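Local coordinates for protein alanine dehydrogenase (Archaeoglobus fulgidus, PDB 1OMO) that catalyses the reversible NAD-dependent oxidative deamination of L-alanine to pyruvate and ammonium, working as a homodimer, at residues K233-V238 with D282-I287. Residues are numbered along the deposited sequence; the frame is centred on the assembly and turned at random.
Sequences KAKIVV and DEEITI
Lys-233 meets Ile-285 beside two neighbouring parallel strands of the Rossmann-type NAD domain, a worked example of adjacent strands joined by a backbone ladder and by side chains on both faces. The lysine chain bends at chi3 (73°) and runs past the end of the isoleucine from CG to NZ, with CE nearest at 3.4 Å from Ile-285 CD1. A water accepts the amide of Ile-285, N to O 2.8 Å; its approach to the carbonyl oxygen of Lys-233 is unusually short, which leaves a bridge between the two main chains doubtful. At Ala-234 the methyl group rests against the branch methyl of Ile-285 (CB to CG2, 3.7 Å) and also meets CD1 of Ile-287, whose other side-chain neighbours include Ile-230 and Leu-231 of helix 228-232.

Lys-235 is gripped through both backbone polar atoms. Its N donates to Ile-285 O at 2.9 Å, while its O receives the amide of Ile-287, N to O 2.9 Å; Thr-286 CA adds a C-H...O contact to that same oxygen. On the other face of the sheet the lysine side chain reaches Glu-284 in a salt bridge, NZ to OE1 3.1 Å, through the syn lone pair. Gly-278 O also binds this ammonium, and the amides of Glu-280 and Ser-281 hold OE1. Past Ile-236, Val-237 N continues the ladder by donating to Ile-287 O at 2.6 Å, and Val-237 pairs further with Asp-289. The chemistry thus divides by face: Ala-234, Ile-285 and Ile-287 make the apolar one, whereas the other combines the bond of buried Thr-286 OG1 to His-212 ND1 with an ion pair, probably stabilised by the loop amides, that links Lys-235 to the loop before residue 282.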
loop_
_atom_site.group_PDB
_atom_site.type_symbol
_atom_site.label_atom_id
_atom_site.label_comp_id
_atom_site.label_asym_id
_atom_site.label_seq_id
_atom_site.Cartn_x
_atom_site.Cartn_y
_atom_site.Cartn_z
ATOM N N LYS A 233 10.049 -34.821 -0.425
ATOM C CA LYS A 233 11.123 -35.442 0.346
ATOM C C LYS A 233 11.878 -34.500 1.285
ATOM O O LYS A 233 12.877 -34.903 1.893
ATOM C CB LYS A 233 12.081 -36.082 -0.691
ATOM C CG LYS A 233 13.560 -36.175 -0.356
ATOM C CD LYS A 233 14.399 -36.755 -1.549
ATOM C CE LYS A 233 14.545 -35.764 -2.696
ATOM N NZ LYS A 233 15.788 -36.012 -3.550
ATOM N N ALA A 234 11.386 -33.270 1.447
ATOM C CA ALA A 234 12.137 -32.310 2.248
ATOM C C ALA A 234 11.396 -31.640 3.390
ATOM O O ALA A 234 10.167 -31.654 3.457
ATOM C CB ALA A 234 12.730 -31.209 1.301
ATOM N N LYS A 235 12.171 -31.074 4.312
ATOM C CA LYS A 235 11.616 -30.302 5.401
ATOM C C LYS A 235 11.584 -28.869 4.804
ATOM O O LYS A 235 12.628 -28.223 4.574
ATOM C CB LYS A 235 12.525 -30.362 6.625
ATOM C CG LYS A 235 12.099 -29.415 7.727
ATOM C CD LYS A 235 12.955 -29.591 8.992
ATOM C CE LYS A 235 12.612 -30.884 9.745
ATOM N NZ LYS A 235 13.603 -31.233 10.828
ATOM N N ILE A 236 10.384 -28.396 4.516
ATOM C CA ILE A 236 10.210 -27.082 3.908
ATOM C C ILE A 236 10.013 -25.991 4.963
ATOM O O ILE A 236 9.163 -26.088 5.826
ATOM C CB ILE A 236 8.982 -27.092 2.965
ATOM C CG1 ILE A 236 9.081 -28.262 1.982
ATOM C CG2 ILE A 236 8.889 -25.762 2.183
ATOM C CD1 ILE A 236 7.782 -28.483 1.188
ATOM N N VAL A 237 10.820 -24.955 4.893
ATOM C CA VAL A 237 10.682 -23.865 5.833
ATOM C C VAL A 237 10.395 -22.601 5.017
ATOM O O VAL A 237 11.252 -22.121 4.262
ATOM C CB VAL A 237 11.967 -23.712 6.704
ATOM C CG1 VAL A 237 11.888 -22.458 7.630
ATOM C CG2 VAL A 237 12.089 -24.950 7.597
ATOM N N VAL A 238 9.187 -22.063 5.169
ATOM C CA VAL A 238 8.858 -20.885 4.407
ATOM C C VAL A 238 9.101 -19.561 5.136
ATOM O O VAL A 238 9.415 -19.483 6.316
ATOM C CB VAL A 238 7.384 -20.889 3.892
ATOM C CG1 VAL A 238 7.036 -22.221 3.251
ATOM C CG2 VAL A 238 6.435 -20.565 5.025
ATOM N N ASP A 282 21.246 -35.206 9.727
ATOM C CA ASP A 282 22.184 -34.882 8.687
ATOM C C ASP A 282 21.709 -35.325 7.323
ATOM O O ASP A 282 22.116 -34.778 6.318
ATOM C CB ASP A 282 23.522 -35.544 8.979
ATOM C CG ASP A 282 24.239 -34.893 10.122
ATOM O OD1 ASP A 282 24.149 -33.650 10.203
ATOM O OD2 ASP A 282 24.900 -35.606 10.919
ATOM N N GLU A 283 20.859 -36.334 7.302
ATOM C CA GLU A 283 20.355 -36.903 6.064
ATOM C C GLU A 283 19.317 -36.047 5.357
ATOM O O GLU A 283 19.327 -35.922 4.136
ATOM C CB GLU A 283 19.769 -38.292 6.354
ATOM C CG GLU A 283 20.820 -39.304 6.844
ATOM C CD GLU A 283 21.379 -38.999 8.258
ATOM O OE1 GLU A 283 22.627 -39.083 8.456
ATOM O OE2 GLU A 283 20.563 -38.689 9.167
ATOM N N GLU A 284 18.437 -35.426 6.127
ATOM C CA GLU A 284 17.370 -34.644 5.524
ATOM C C GLU A 284 17.737 -33.546 4.552
ATOM O O GLU A 284 18.829 -32.955 4.584
ATOM C CB GLU A 284 16.442 -34.077 6.608
ATOM C CG GLU A 284 17.061 -33.125 7.607
ATOM C CD GLU A 284 16.038 -32.683 8.651
ATOM O OE1 GLU A 284 16.405 -32.053 9.663
ATOM O OE2 GLU A 284 14.846 -32.973 8.444
ATOM N N ILE A 285 16.806 -33.305 3.643
ATOM C CA ILE A 285 16.971 -32.238 2.672
ATOM C C ILE A 285 16.144 -31.089 3.209
ATOM O O ILE A 285 14.961 -31.272 3.454
ATOM C CB ILE A 285 16.399 -32.618 1.289
ATOM C CG1 ILE A 285 17.267 -33.732 0.694
ATOM C CG2 ILE A 285 16.322 -31.328 0.396
ATOM C CD1 ILE A 285 16.827 -34.254 -0.697
ATOM N N THR A 286 16.758 -29.927 3.420
ATOM C CA THR A 286 15.996 -28.775 3.912
ATOM C C THR A 286 15.796 -27.755 2.804
ATOM O O THR A 286 16.616 -27.651 1.877
ATOM C CB THR A 286 16.684 -28.083 5.156
ATOM O OG1 THR A 286 18.072 -27.838 4.875
ATOM C CG2 THR A 286 16.535 -28.940 6.416
ATOM N N ILE A 287 14.681 -27.029 2.895
ATOM C CA ILE A 287 14.362 -26.001 1.937
ATOM C C ILE A 287 13.857 -24.728 2.606
ATOM O O ILE A 287 12.992 -24.768 3.455
ATOM C CB ILE A 287 13.248 -26.415 0.922
ATOM C CG1 ILE A 287 13.719 -27.498 -0.045
ATOM C CG2 ILE A 287 12.867 -25.166 0.078
ATOM C CD1 ILE A 287 12.581 -28.047 -0.944
HETATM O O HOH W 1 14.458 -34.906 3.731
#